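Local coordinates for Ras-related protein Rab-21 (Homo sapiens, PDB 1Z08), which belongs to the Rab branch of the Ras family of small GTPases, with a GTPase domain of the P-loop NTPase fold, at residues L84-T89 and R127-Q132. The protein carries 1 engineered substitution. Residues are numbered along the deposited sequence; the frame is centred on the assembly and turned at random.
Sequences LVYDIT and RHVSIQ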
loop_
_atom_site.group_PDB
_atom_site.type_symbol
_atom_site.label_atom_id
_atom_site.label_comp_id
_atom_site.label_asym_id
_atom_site.label_seq_id
_atom_site.Cartn_x
_atom_site.Cartn_y
_atom_site.Cartn_z
ATOM N N LEU A 84 -3.302 -1.196 -0.731
ATOM C CA LEU A 84 -3.788 -2.545 -0.502
ATOM C C LEU A 84 -2.729 -3.530 -0.963
ATOM O O LEU A 84 -2.487 -3.696 -2.161
ATOM C CB LEU A 84 -5.127 -2.780 -1.212
ATOM C CG LEU A 84 -6.254 -1.765 -0.973
ATOM C CD1 LEU A 84 -7.510 -2.229 -1.669
ATOM C CD2 LEU A 84 -6.536 -1.544 0.502
ATOM N N VAL A 85 -2.093 -4.168 0.011
ATOM C CA VAL A 85 -0.905 -4.976 -0.230
ATOM C C VAL A 85 -1.255 -6.459 -0.282
ATOM O O VAL A 85 -1.982 -6.964 0.572
ATOM C CB VAL A 85 0.177 -4.733 0.865
ATOM C CG1 VAL A 85 1.491 -5.423 0.500
ATOM C CG2 VAL A 85 0.408 -3.238 1.077
ATOM N N TYR A 86 -0.736 -7.145 -1.295
ATOM C CA TYR A 86 -0.782 -8.597 -1.330
ATOM C C TYR A 86 0.605 -9.183 -1.597
ATOM O O TYR A 86 1.539 -8.467 -1.976
ATOM C CB TYR A 86 -1.810 -9.097 -2.355
ATOM C CG TYR A 86 -1.439 -8.845 -3.794
ATOM C CD1 TYR A 86 -0.781 -9.823 -4.544
ATOM C CD2 TYR A 86 -1.759 -7.638 -4.416
ATOM C CE1 TYR A 86 -0.436 -9.598 -5.868
ATOM C CE2 TYR A 86 -1.421 -7.402 -5.746
ATOM C CZ TYR A 86 -0.761 -8.392 -6.464
ATOM O OH TYR A 86 -0.420 -8.177 -7.777
ATOM N N ASP A 87 0.708 -10.489 -1.381
ATOM C CA ASP A 87 1.922 -11.268 -1.537
ATOM C C ASP A 87 1.802 -11.982 -2.889
ATOM O O ASP A 87 0.848 -12.729 -3.109
ATOM C CB ASP A 87 1.975 -12.271 -0.373
ATOM C CG ASP A 87 3.201 -13.176 -0.396
ATOM O OD1 ASP A 87 3.517 -13.728 0.680
ATOM O OD2 ASP A 87 3.837 -13.356 -1.459
ATOM N N ILE A 88 2.751 -11.738 -3.794
ATOM C CA ILE A 88 2.686 -12.321 -5.148
ATOM C C ILE A 88 2.780 -13.851 -5.161
ATOM O O ILE A 88 2.422 -14.487 -6.156
ATOM C CB ILE A 88 3.734 -11.724 -6.137
ATOM C CG1 ILE A 88 5.170 -12.072 -5.715
ATOM C CG2 ILE A 88 3.520 -10.221 -6.315
ATOM C CD1 ILE A 88 6.127 -12.227 -6.880
ATOM N N THR A 89 3.266 -14.427 -4.062
ATOM C CA THR A 89 3.371 -15.880 -3.910
ATOM C C THR A 89 2.123 -16.484 -3.263
ATOM O O THR A 89 2.015 -17.706 -3.126
ATOM C CB THR A 89 4.613 -16.287 -3.062
ATOM O OG1 THR A 89 4.379 -15.980 -1.678
ATOM C CG2 THR A 89 5.867 -15.570 -3.545
ATOM N N ARG A 127 6.000 -16.987 -7.796
ATOM C CA ARG A 127 4.763 -16.251 -8.085
ATOM C C ARG A 127 3.574 -17.191 -8.279
ATOM O O ARG A 127 3.674 -18.192 -8.994
ATOM C CB ARG A 127 4.938 -15.360 -9.320
ATOM C CG ARG A 127 3.638 -14.746 -9.831
ATOM C CD ARG A 127 3.862 -13.803 -11.004
ATOM N NE ARG A 127 4.461 -12.529 -10.604
ATOM C CZ ARG A 127 3.810 -11.527 -10.015
ATOM N NH1 ARG A 127 2.515 -11.625 -9.725
ATOM N NH2 ARG A 127 4.462 -10.412 -9.714
ATOM N N HIS A 128 2.458 -16.860 -7.635
ATOM C CA HIS A 128 1.206 -17.593 -7.821
ATOM C C HIS A 128 0.035 -16.685 -8.191
ATOM O O HIS A 128 -1.040 -17.167 -8.555
ATOM C CB HIS A 128 0.868 -18.419 -6.579
ATOM C CG HIS A 128 1.808 -19.558 -6.350
ATOM N ND1 HIS A 128 1.912 -20.620 -7.220
ATOM C CD2 HIS A 128 2.696 -19.796 -5.356
ATOM C CE1 HIS A 128 2.821 -21.467 -6.772
ATOM N NE2 HIS A 128 3.312 -20.990 -5.642
ATOM N N VAL A 129 0.246 -15.375 -8.096
ATOM C CA VAL A 129 -0.768 -14.405 -8.512
ATOM C C VAL A 129 -0.531 -13.993 -9.962
ATOM O O VAL A 129 0.603 -13.744 -10.360
ATOM C CB VAL A 129 -0.771 -13.152 -7.599
ATOM C CG1 VAL A 129 -1.803 -12.129 -8.079
ATOM C CG2 VAL A 129 -1.052 -13.548 -6.159
ATOM N N SER A 130 -1.610 -13.932 -10.742
ATOM C CA SER A 130 -1.557 -13.476 -12.127
ATOM C C SER A 130 -1.359 -11.958 -12.183
ATOM O O SER A 130 -2.204 -11.205 -11.695
ATOM C CB SER A 130 -2.852 -13.866 -12.855
ATOM O OG SER A 130 -3.016 -13.135 -14.059
ATOM N N ILE A 131 -0.248 -11.514 -12.772
ATOM C CA ILE A 131 -0.002 -10.079 -12.973
ATOM C C ILE A 131 -1.136 -9.471 -13.796
ATOM O O ILE A 131 -1.651 -8.400 -13.467
ATOM C CB ILE A 131 1.351 -9.799 -13.675
ATOM C CG1 ILE A 131 2.522 -10.197 -12.770
ATOM C CG2 ILE A 131 1.470 -8.314 -14.074
ATOM C CD1 ILE A 131 3.892 -10.022 -13.400
ATOM N N GLN A 132 -1.531 -10.174 -14.854
ATOM C CA GLN A 132 -2.569 -9.683 -15.751
ATOM C C GLN A 132 -3.918 -9.526 -15.053
ATOM O O GLN A 132 -4.603 -8.521 -15.257
ATOM C CB GLN A 132 -2.670 -10.563 -17.002
ATOM C CG GLN A 132 -1.388 -10.551 -17.848
ATOM C CD GLN A 132 -1.001 -9.158 -18.311
ATOM O OE1 GLN A 132 -1.668 -8.566 -19.159
ATOM N NE2 GLN A 132 0.083 -8.627 -17.754
HETATM O O HOH W 1 1.346 -9.078 -9.433
#
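Ile88 O receives two backbone amides at once, from His128 N at 2.8 Å and Val129 N at 3.0 Å. One carbonyl thereby ties the turn after strand 81-87 of the Ras-family P-loop fold to the loop leading into helix 131-140, a worked case of a single acceptor joining segments distant in sequence. The His128 bond is nearly straight (168°) and lies in the carbonyl plane, whereas Val129 N approaches tilted from it.

The guanidinium of Arg127 lies sandwiched, Ile88 CB and CD1 over one face and Ile131 CG1 over the other; the bend at chi3 (-74°) folds the chain back across Ile88, whose CG2 comes within 3.5 Å of NH2. NH1 donates to Val129 O, which lies in the plane of the group, at 2.9 Å. NE forms a salt bridge with Glu124 OE1, and this combination of bonds and packing should limit the group's rotation. Deeper in, Val129 CG1 meets Tyr86 CE1 obliquely at 3.6 Å.

Within segment 84-89, Asp87 OD2 closes an Asx turn by accepting Thr89 N and OG1 from the same face of its carboxylate, while OD1 forms a salt bridge with Lys120 NZ. A water bridges the two segments, 2.6 Å from Tyr86 OH and accepting from Arg127 NH1 at 2.8 Å.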